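Local coordinates for phenylalanine ammonia-lyase (PDB 1Y2M), which catalyses the non-oxidative deamination of L-phenylalanine and L-tyrosine to trans-cinnamate and p-coumarate, releasing ammonium, at residues L386-E389 with A390-T394; V418-T421 with M422-R426; K546-G549 with P550-S554. All blocks are in the same frame, centred on the assembly; numbering follows the deposited sequence.

Interaction 1 (L386-E389 with A390-T394)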
ATOM      1  N   LEU B 386       4.566   2.401  24.576  1.00  8.11           N
ATOM      2  CA  LEU B 386       3.210   2.253  25.097  1.00  9.67           C
ATOM      3  C   LEU B 386       3.228   2.249  26.618  1.00  8.94           C
ATOM      4  O   LEU B 386       2.258   2.686  27.244  1.00 11.18           O
ATOM      5  CB  LEU B 386       2.555   0.979  24.580  1.00 10.22           C
ATOM      6  CG  LEU B 386       2.096   0.959  23.135  1.00 11.79           C
ATOM      7  CD1 LEU B 386       1.345  -0.317  22.801  1.00 11.93           C
ATOM      8  CD2 LEU B 386       1.205   2.178  22.872  1.00 12.99           C
ATOM      9  N   THR B 387       4.315   1.805  27.236  1.00  9.79           N
ATOM     10  CA  THR B 387       4.370   1.856  28.690  1.00  8.89           C
ATOM     11  C   THR B 387       4.290   3.311  29.189  1.00 10.06           C
ATOM     12  O   THR B 387       3.560   3.651  30.131  1.00 10.65           O
ATOM     13  CB  THR B 387       5.628   1.162  29.229  1.00  9.18           C
ATOM     14  OG1 THR B 387       5.562  -0.241  28.920  1.00  8.99           O
ATOM     15  CG2 THR B 387       5.711   1.290  30.747  1.00 11.45           C
ATOM     16  N   ILE B 388       5.057   4.184  28.554  1.00  8.44           N
ATOM     17  CA  ILE B 388       5.000   5.622  28.902  1.00  7.37           C
ATOM     18  C   ILE B 388       3.622   6.168  28.568  1.00 10.72           C
ATOM     19  O   ILE B 388       3.028   6.927  29.372  1.00 10.61           O
ATOM     20  CB  ILE B 388       6.097   6.408  28.192  1.00  7.61           C
ATOM     21  CG1 ILE B 388       7.427   6.095  28.842  1.00  8.87           C
ATOM     22  CG2 ILE B 388       5.830   7.922  28.306  1.00 11.42           C
ATOM     23  CD1 ILE B 388       8.611   6.707  28.178  1.00 18.24           C
ATOM     24  N   GLU B 389       3.099   5.791  27.398  1.00 10.36           N
ATOM     25  CA  GLU B 389       1.830   6.379  26.939  1.00  8.77           C
ATOM     26  C   GLU B 389       0.680   5.960  27.843  1.00  9.64           C
ATOM     27  O   GLU B 389      -0.117   6.789  28.255  1.00 12.64           O
ATOM     28  CB  GLU B 389       1.576   6.012  25.467  1.00 10.08           C
ATOM     29  CG  GLU B 389       0.373   6.692  24.843  1.00 12.52           C
ATOM     30  CD  GLU B 389       0.536   8.163  24.608  1.00 12.21           C
ATOM     31  OE1 GLU B 389       1.590   8.690  24.948  1.00 10.93           O
ATOM     32  OE2 GLU B 389      -0.433   8.766  24.080  1.00 12.82           O
ATOM     33  N   ALA B 390       0.576   4.678  28.142  1.00  9.37           N
ATOM     34  CA  ALA B 390      -0.552   4.127  28.903  1.00  9.96           C
ATOM     35  C   ALA B 390      -0.388   4.386  30.385  1.00 10.80           C
ATOM     36  O   ALA B 390      -1.363   4.637  31.088  1.00 14.99           O
ATOM     37  CB  ALA B 390      -0.634   2.633  28.635  1.00 10.93           C
ATOM     38  N   GLY B 391       0.854   4.392  30.857  1.00 11.17           N
ATOM     39  CA  GLY B 391       1.128   4.431  32.296  1.00 11.06           C
ATOM     40  C   GLY B 391       1.611   5.669  32.977  1.00 11.60           C
ATOM     41  O   GLY B 391       1.504   5.779  34.201  1.00 12.23           O
ATOM     42  N   GLN B 392       2.198   6.585  32.197  1.00  8.97           N
ATOM     43  CA  GLN B 392       2.928   7.717  32.712  1.00 11.90           C
ATOM     44  C   GLN B 392       2.675   8.994  31.950  1.00 12.38           C
ATOM     45  O   GLN B 392       3.519   9.871  31.970  1.00 12.21           O
ATOM     46  CB  GLN B 392       4.429   7.442  32.607  1.00 13.66           C
ATOM     47  CG  GLN B 392       4.849   6.199  33.271  1.00 14.49           C
ATOM     48  CD  GLN B 392       6.217   5.726  32.818  1.00 15.51           C
ATOM     49  OE1 GLN B 392       6.385   4.534  32.510  1.00 25.32           O
ATOM     50  NE2 GLN B 392       7.175   6.613  32.810  1.00 14.37           N
ATOM     51  N   SER B 393       1.530   9.128  31.294  1.00 11.31           N
ATOM     52  CA  SER B 393       1.277  10.327  30.515  1.00  8.89           C
ATOM     53  C   SER B 393      -0.073  10.942  30.820  1.00 12.15           C
ATOM     54  O   SER B 393      -1.055  10.260  31.088  1.00 13.08           O
ATOM     55  CB  SER B 393       1.401  10.048  29.006  1.00  9.98           C
ATOM     56  OG  SER B 393       2.688   9.510  28.687  1.00 12.61           O
ATOM     57  N   THR B 394      -0.071  12.264  30.772  1.00  7.88           N
ATOM     58  CA  THR B 394      -1.266  13.093  30.761  1.00  9.25           C
ATOM     59  C   THR B 394      -1.524  13.509  29.327  1.00 10.12           C
ATOM     60  O   THR B 394      -0.652  14.123  28.682  1.00 10.11           O
ATOM     61  CB  THR B 394      -1.091  14.345  31.619  1.00 11.03           C
ATOM     62  OG1 THR B 394      -0.697  13.976  32.955  1.00 10.32           O
ATOM     63  CG2 THR B 394      -2.373  15.120  31.663  1.00 14.43           C
TER
HETATM   64  O   HOH W   1      -2.067   8.000  29.466  1.00 18.15           O

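Interaction 2 (V418-T421 with M422-R426)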
ATOM      1  N   VAL B 418       1.333   6.237  19.699  1.00  9.12           N
ATOM      2  CA  VAL B 418       0.542   4.985  19.679  1.00  9.66           C
ATOM      3  C   VAL B 418       0.458   4.464  18.252  1.00  8.07           C
ATOM      4  O   VAL B 418       0.631   3.256  18.010  1.00  9.86           O
ATOM      5  CB  VAL B 418      -0.891   5.157  20.230  1.00 10.21           C
ATOM      6  CG1 VAL B 418      -1.648   3.857  20.130  1.00  9.08           C
ATOM      7  CG2 VAL B 418      -0.863   5.703  21.648  1.00 11.08           C
ATOM      8  N   ALA B 419       0.172   5.372  17.294  1.00  8.36           N
ATOM      9  CA  ALA B 419       0.004   4.949  15.910  1.00  9.83           C
ATOM     10  C   ALA B 419       1.317   4.326  15.448  1.00 10.28           C
ATOM     11  O   ALA B 419       1.301   3.261  14.775  1.00  9.26           O
ATOM     12  CB  ALA B 419      -0.314   6.118  15.067  1.00 10.85           C
ATOM     13  N   ASN B 420       2.429   4.945  15.854  1.00 10.66           N
ATOM     14  CA  ASN B 420       3.773   4.439  15.516  1.00 11.33           C
ATOM     15  C   ASN B 420       3.955   2.991  15.903  1.00  8.84           C
ATOM     16  O   ASN B 420       4.412   2.165  15.103  1.00 11.12           O
ATOM     17  CB  ASN B 420       4.836   5.328  16.215  1.00 13.85           C
ATOM     18  CG  ASN B 420       6.319   4.825  16.057  1.00 17.16           C
ATOM     19  OD1 ASN B 420       6.862   4.166  16.977  1.00 24.06           O
ATOM     20  ND2 ASN B 420       6.985   5.227  14.967  1.00 17.27           N
ATOM     21  N   THR B 421       3.569   2.654  17.121  1.00  7.28           N
ATOM     22  CA  THR B 421       3.737   1.284  17.576  1.00  9.41           C
ATOM     23  C   THR B 421       2.918   0.322  16.738  1.00 10.54           C
ATOM     24  O   THR B 421       3.321  -0.832  16.468  1.00 10.24           O
ATOM     25  CB  THR B 421       3.371   1.080  19.066  1.00  7.36           C
ATOM     26  OG1 THR B 421       1.971   1.254  19.314  1.00  8.58           O
ATOM     27  CG2 THR B 421       4.169   2.074  19.928  1.00  9.86           C
HETATM   28  N   MSE B 422       1.743   0.778  16.366  1.00  7.64           N
HETATM   29  CA  MSE B 422       0.805  -0.115  15.628  1.00  8.35           C
HETATM   30  C   MSE B 422       1.231  -0.349  14.173  1.00  7.79           C
HETATM   31  O   MSE B 422       1.111  -1.447  13.636  1.00  9.76           O
HETATM   32  CB  MSE B 422      -0.572   0.448  15.709  1.00 10.22           C
HETATM   33  CG  MSE B 422      -1.157   0.352  17.105  1.00 10.77           C
HETATM   34 SE   MSE B 422      -1.346  -1.524  17.732  1.00 17.88          SE
HETATM   35  CE  MSE B 422       0.312  -1.814  18.775  1.00 11.04           C
ATOM     36  N   GLU B 423       1.735   0.703  13.523  1.00  8.67           N
ATOM     37  CA  GLU B 423       2.211   0.590  12.114  1.00  7.17           C
ATOM     38  C   GLU B 423       3.335  -0.448  12.114  1.00  9.63           C
ATOM     39  O   GLU B 423       3.299  -1.397  11.298  1.00  9.53           O
ATOM     40  CB  GLU B 423       2.693   1.927  11.578  1.00  9.66           C
ATOM     41  CG  GLU B 423       1.663   3.043  11.531  1.00 11.35           C
ATOM     42  CD  GLU B 423       0.631   2.923  10.419  1.00 12.84           C
ATOM     43  OE1 GLU B 423       0.831   3.600   9.404  1.00 14.50           O
ATOM     44  OE2 GLU B 423      -0.385   2.255  10.582  1.00 10.76           O
ATOM     45  N   LYS B 424       4.321  -0.264  12.997  1.00 10.96           N
ATOM     46  CA  LYS B 424       5.497  -1.160  13.051  1.00 13.79           C
ATOM     47  C   LYS B 424       5.114  -2.582  13.421  1.00 10.12           C
ATOM     48  O   LYS B 424       5.610  -3.575  12.855  1.00 11.00           O
ATOM     49  CB  LYS B 424       6.558  -0.664  14.058  1.00 15.41           C
ATOM     50  CG  LYS B 424       7.113   0.720  13.797  1.00 24.49           C
ATOM     51  CD  LYS B 424       7.760   1.362  15.091  1.00 24.61           C
ATOM     52  CE  LYS B 424       8.457   0.326  15.953  1.00 24.77           C
ATOM     53  NZ  LYS B 424       7.628  -0.573  16.870  1.00 25.15           N
ATOM     54  N   THR B 425       4.204  -2.714  14.382  1.00  9.03           N
ATOM     55  CA  THR B 425       3.817  -4.061  14.805  1.00  9.21           C
ATOM     56  C   THR B 425       3.097  -4.770  13.654  1.00 10.27           C
ATOM     57  O   THR B 425       3.288  -5.988  13.465  1.00 10.19           O
ATOM     58  CB  THR B 425       2.977  -3.983  16.082  1.00  9.20           C
ATOM     59  OG1 THR B 425       3.762  -3.379  17.125  1.00  9.28           O
ATOM     60  CG2 THR B 425       2.437  -5.381  16.536  1.00 12.86           C
ATOM     61  N   ARG B 426       2.259  -4.072  12.872  1.00  8.67           N
ATOM     62  CA  ARG B 426       1.482  -4.777  11.849  1.00  8.74           C
ATOM     63  C   ARG B 426       2.404  -5.279  10.730  1.00  9.41           C
ATOM     64  O   ARG B 426       2.207  -6.360  10.148  1.00  9.60           O
ATOM     65  CB  ARG B 426       0.417  -3.824  11.309  1.00 10.58           C
ATOM     66  CG  ARG B 426      -0.662  -4.551  10.550  1.00  8.48           C
ATOM     67  CD  ARG B 426      -1.883  -3.693  10.277  1.00 10.46           C
ATOM     68  NE  ARG B 426      -1.603  -2.436   9.577  1.00  8.45           N
ATOM     69  CZ  ARG B 426      -1.476  -1.213  10.134  1.00  7.53           C
ATOM     70  NH1 ARG B 426      -1.256  -0.165   9.361  1.00  9.93           N
ATOM     71  NH2 ARG B 426      -1.559  -0.992  11.436  1.00  8.95           N
TER
HETATM   72  O   HOH W   2       7.481   1.912  18.637  1.00 12.50           O

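Interaction 3 (K546-G549 with P550-S554)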
ATOM      1  N   LYS B 546      14.579 -48.374  13.375  1.00 14.28           N
ATOM      2  CA  LYS B 546      15.193 -49.189  14.444  1.00 15.32           C
ATOM      3  C   LYS B 546      15.096 -50.643  14.117  1.00 15.08           C
ATOM      4  O   LYS B 546      16.007 -51.429  14.408  1.00 16.12           O
ATOM      5  CB  LYS B 546      14.472 -49.020  15.783  1.00 19.06           C
ATOM      6  CG  LYS B 546      14.765 -47.788  16.553  1.00 28.97           C
ATOM      7  CD  LYS B 546      13.888 -47.803  17.812  1.00 19.98           C
ATOM      8  CE  LYS B 546      14.215 -46.628  18.735  1.00 37.33           C
ATOM      9  NZ  LYS B 546      13.141 -46.437  19.779  1.00 36.91           N
ATOM     10  N   GLN B 547      13.944 -51.030  13.584  1.00 12.53           N
ATOM     11  CA  GLN B 547      13.715 -52.435  13.273  1.00 13.60           C
ATOM     12  C   GLN B 547      14.186 -52.829  11.892  1.00 13.20           C
ATOM     13  O   GLN B 547      14.623 -53.946  11.669  1.00 14.05           O
ATOM     14  CB  GLN B 547      12.240 -52.730  13.368  1.00 15.82           C
ATOM     15  CG  GLN B 547      11.802 -52.884  14.801  1.00 19.55           C
ATOM     16  CD  GLN B 547      10.543 -53.664  14.864  1.00 22.52           C
ATOM     17  OE1 GLN B 547      10.515 -54.904  14.635  1.00 29.63           O
ATOM     18  NE2 GLN B 547       9.480 -52.965  15.144  1.00 13.30           N
ATOM     19  N   PHE B 548      14.101 -51.906  10.952  1.00 11.59           N
ATOM     20  CA  PHE B 548      14.423 -52.276   9.598  1.00 12.71           C
ATOM     21  C   PHE B 548      15.912 -52.366   9.280  1.00 14.22           C
ATOM     22  O   PHE B 548      16.325 -53.230   8.481  1.00 16.16           O
ATOM     23  CB  PHE B 548      13.708 -51.405   8.579  1.00 16.11           C
ATOM     24  CG  PHE B 548      13.574 -52.096   7.248  1.00 16.76           C
ATOM     25  CD1 PHE B 548      12.963 -53.354   7.163  1.00 20.60           C
ATOM     26  CD2 PHE B 548      14.093 -51.538   6.138  1.00 16.76           C
ATOM     27  CE1 PHE B 548      12.867 -54.019   5.961  1.00 23.96           C
ATOM     28  CE2 PHE B 548      14.011 -52.183   4.927  1.00 13.81           C
ATOM     29  CZ  PHE B 548      13.396 -53.428   4.824  1.00 17.59           C
ATOM     30  N   GLY B 549      16.725 -51.511   9.909  1.00 12.74           N
ATOM     31  CA  GLY B 549      18.193 -51.648   9.802  1.00 15.81           C
ATOM     32  C   GLY B 549      18.711 -53.068   9.997  1.00 15.35           C
ATOM     33  O   GLY B 549      19.418 -53.617   9.136  1.00 15.97           O
ATOM     34  N   PRO B 550      18.409 -53.686  11.142  1.00 12.82           N
ATOM     35  CA  PRO B 550      18.737 -55.075  11.372  1.00 14.48           C
ATOM     36  C   PRO B 550      18.131 -56.080  10.389  1.00 13.43           C
ATOM     37  O   PRO B 550      18.767 -57.087  10.033  1.00 13.78           O
ATOM     38  CB  PRO B 550      18.196 -55.321  12.790  1.00 16.97           C
ATOM     39  CG  PRO B 550      18.298 -53.999  13.425  1.00 14.57           C
ATOM     40  CD  PRO B 550      17.888 -53.039  12.367  1.00 14.23           C
ATOM     41  N   ALA B 551      16.889 -55.817   9.986  1.00 14.32           N
ATOM     42  CA  ALA B 551      16.169 -56.678   9.037  1.00 16.12           C
ATOM     43  C   ALA B 551      16.900 -56.759   7.680  1.00 15.90           C
ATOM     44  O   ALA B 551      16.994 -57.829   7.065  1.00 15.33           O
ATOM     45  CB  ALA B 551      14.725 -56.176   8.853  1.00 17.27           C
ATOM     46  N   ILE B 552      17.426 -55.629   7.244  1.00 14.33           N
ATOM     47  CA  ILE B 552      18.212 -55.544   5.994  1.00 13.03           C
ATOM     48  C   ILE B 552      19.427 -56.449   6.077  1.00 14.42           C
ATOM     49  O   ILE B 552      19.666 -57.300   5.208  1.00 14.20           O
ATOM     50  CB  ILE B 552      18.655 -54.107   5.745  1.00 13.62           C
ATOM     51  CG1 ILE B 552      17.466 -53.277   5.287  1.00 19.01           C
ATOM     52  CG2 ILE B 552      19.789 -54.016   4.652  1.00 16.64           C
ATOM     53  CD1 ILE B 552      17.678 -51.790   5.430  1.00 22.27           C
ATOM     54  N   VAL B 553      20.183 -56.262   7.145  1.00 15.36           N
ATOM     55  CA  VAL B 553      21.377 -57.069   7.360  1.00 14.60           C
ATOM     56  C   VAL B 553      21.010 -58.549   7.341  1.00 12.37           C
ATOM     57  O   VAL B 553      21.682 -59.382   6.716  1.00 14.07           O
ATOM     58  CB  VAL B 553      22.063 -56.670   8.677  1.00 12.92           C
ATOM     59  CG1 VAL B 553      23.233 -57.600   8.965  1.00 18.05           C
ATOM     60  CG2 VAL B 553      22.517 -55.211   8.619  1.00 13.22           C
ATOM     61  N   SER B 554      19.958 -58.897   8.069  1.00 14.29           N
ATOM     62  CA  SER B 554      19.541 -60.273   8.210  1.00 12.78           C
ATOM     63  C   SER B 554      19.144 -60.915   6.892  1.00 13.02           C
ATOM     64  O   SER B 554      19.521 -62.054   6.596  1.00 12.13           O
ATOM     65  CB  SER B 554      18.376 -60.350   9.183  1.00 17.73           C
ATOM     66  OG  SER B 554      17.813 -61.653   9.176  1.00 25.80           O
TER

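Interaction 1 (L386-E389 with A390-T394)
Leu386 meets Ala390 one helical turn on, where Leu386 O takes the amide of Ala390 at 2.8 Å in an almost straight bond (N-H...O 166°). At Thr387 the carbonyl receives the amide of Gly391, now from above its plane and with a more bent N-H...O angle of 139°, consistent with a helix nearing its end. The threonine methyl CG2 comes within 3.8 Å of Gln392 OE1, while its hydroxyl bonds to His383 O, a turn earlier. Ile388 carries the termination. Its carbonyl O accepts two donors from opposite faces of the carbonyl plane: Gln392 N at 3.0 Å from Ile388 O, and Ser393 OG at 2.7 Å from the same oxygen. The serine hydroxyl lies anti to its own carbonyl carbon (chi1 -57°), which turns OG back to the carbonyl of Ile388 and also brings it to 3.5 Å from Ile388 CG2. On the other branch, the Gln392 amide runs obliquely past Ile388 CG1, its NE2 4.0 Å away. A water bridges Glu389 O to Ser393 O, whereas the Glu389 carboxylate bonds to Thr272 through OE2 and, through OE1, to His322 and in a salt bridge to Arg320, both of the second subunit. The Glu389 side chain lies about 11 Å from that of Asn270, a probable cinnamate-binding residue. Together these bonds form the C-terminal end of helix 368-391, and the firmer evidence for that end is Gln392, the first residue to leave helical backbone angles. The chemistry implies two ways of satisfying carbonyls as the chain turns away: at Ile388 O the serine hydroxyl adds a second donor to the amide of Gln392, and at Glu389 O the water donates.

Interaction 2 (V418-T421 with M422-R426)
Asn420 and Lys424 lie one turn apart, and their side chains pass at a slant, the Lys424 CD methylene 3.5 Å from Asn420 OD1. Beyond CD the lysine chain bends at chi3 (36°) and again at chi4, which takes NZ away from Asn420 OD1; a water spans the gap, accepting from Lys424 NZ and donating to OD1. The polar ends have further partners: Lys424 NZ bonds to Asp378 O of the same chain, and Asn420 ND2 to the carboxylate of Asp378 of the second subunit. All of this sits on helix 416-443, one of the long helices of the PAL/histidase fold, and two threonines on it return their hydroxyls to the backbone. Thr425 OG1 reaches Thr421 O at 2.7 Å, on the opposite face of the carbonyl plane from the amide Thr425 N. Thr421 OG1, set between its backbone N and carbonyl carbon (chi1 67°), donates to Val418 O at 2.7 Å, alongside the amide of Met422. The selenomethionine side chain at Met422 crosses this hydroxyl, its CE 3.5 Å from Thr421 OG1. Further round, Arg426 NH1 meets Glu423 OE2 at 2.8 Å, in the guanidinium plane but from above that of the carboxylate, and Ser509 bonds to both side chains.

Interaction 3 (K546-G549 with P550-S554)
Gly549 and Pro550, adjacent in sequence, bury the most surface in this contact, followed by Phe548. Pro550 has no amide hydrogen, so the carbonyl of Lys546 receives no bond from it; instead the ring carbon Pro550 CD, which takes the place of the amide hydrogen, stands 3.2 Å from Lys546 O. Consistent with the kink, the neighbouring bonds are long. Ala551 N reaches Gln547 O only weakly, at 3.4 Å, and the bond from Val553 N to Gly549 O is equally long and weak, although almost straight at 171°. Between them lies one normal bond, Ile552 N to Phe548 O at 2.9 Å. Gly549, which bears no side chain, precedes the proline directly, so nothing branches from its CA beside the proline CD. This is a proline kink within helix 506-560, which carries on beyond it.

The third residue, Phe548, has its ring placed anti to the backbone N (chi1 -157°), lying forward along the helix beside the next turn. There Ile552 CG1 sits over one face of the ring as a CH-pi contact, 4.1 Å from the centroid of Phe548 and 29° off the ring normal. The two side chains cross at about a right angle, and Ile552 CD1 also touches the ring atom Phe548 CD2. Ala551 CB approaches obliquely, 3.7 Å from Phe548 CD1. Beyond these, Trp597 meets the phenylalanine ring edge-to-face, and Ala633 and Leu636 of helix 619-646 pack on it; Ile552 and Val553 lean on helix 570-587. Chemically, the proline leaves Lys546 O without an amide donor from residue 550 and the two flanking bonds are weak, while Phe548 and Ile552, both buried, pack across the kink, an arrangement consistent with apolar contact holding the two turns together there.

Overall arrangement
The three contacts follow in series along the chain: interaction 1 runs off the end of helix 368-391, while the other two lie within one helix each, interaction 2 near the start of helix 416-443 and interaction 3 far along helix 506-560. Interactions 1 and 2 have centres about 15 Å apart and touch, with Glu389 CG 3.6 Å from Val418 CG2 and Leu386 CD2 3.8 Å from Thr421 OG1; both are buried contacts that also touch the second subunit. Interaction 3 lies about 66 Å and 57 Å from them between centres, on the opposite side of the chain's centre and away from other subunits. Helix 506-560 packs beside interaction 2 at its start and carries interaction 3 near its far end, so one helix spans both regions of the fold.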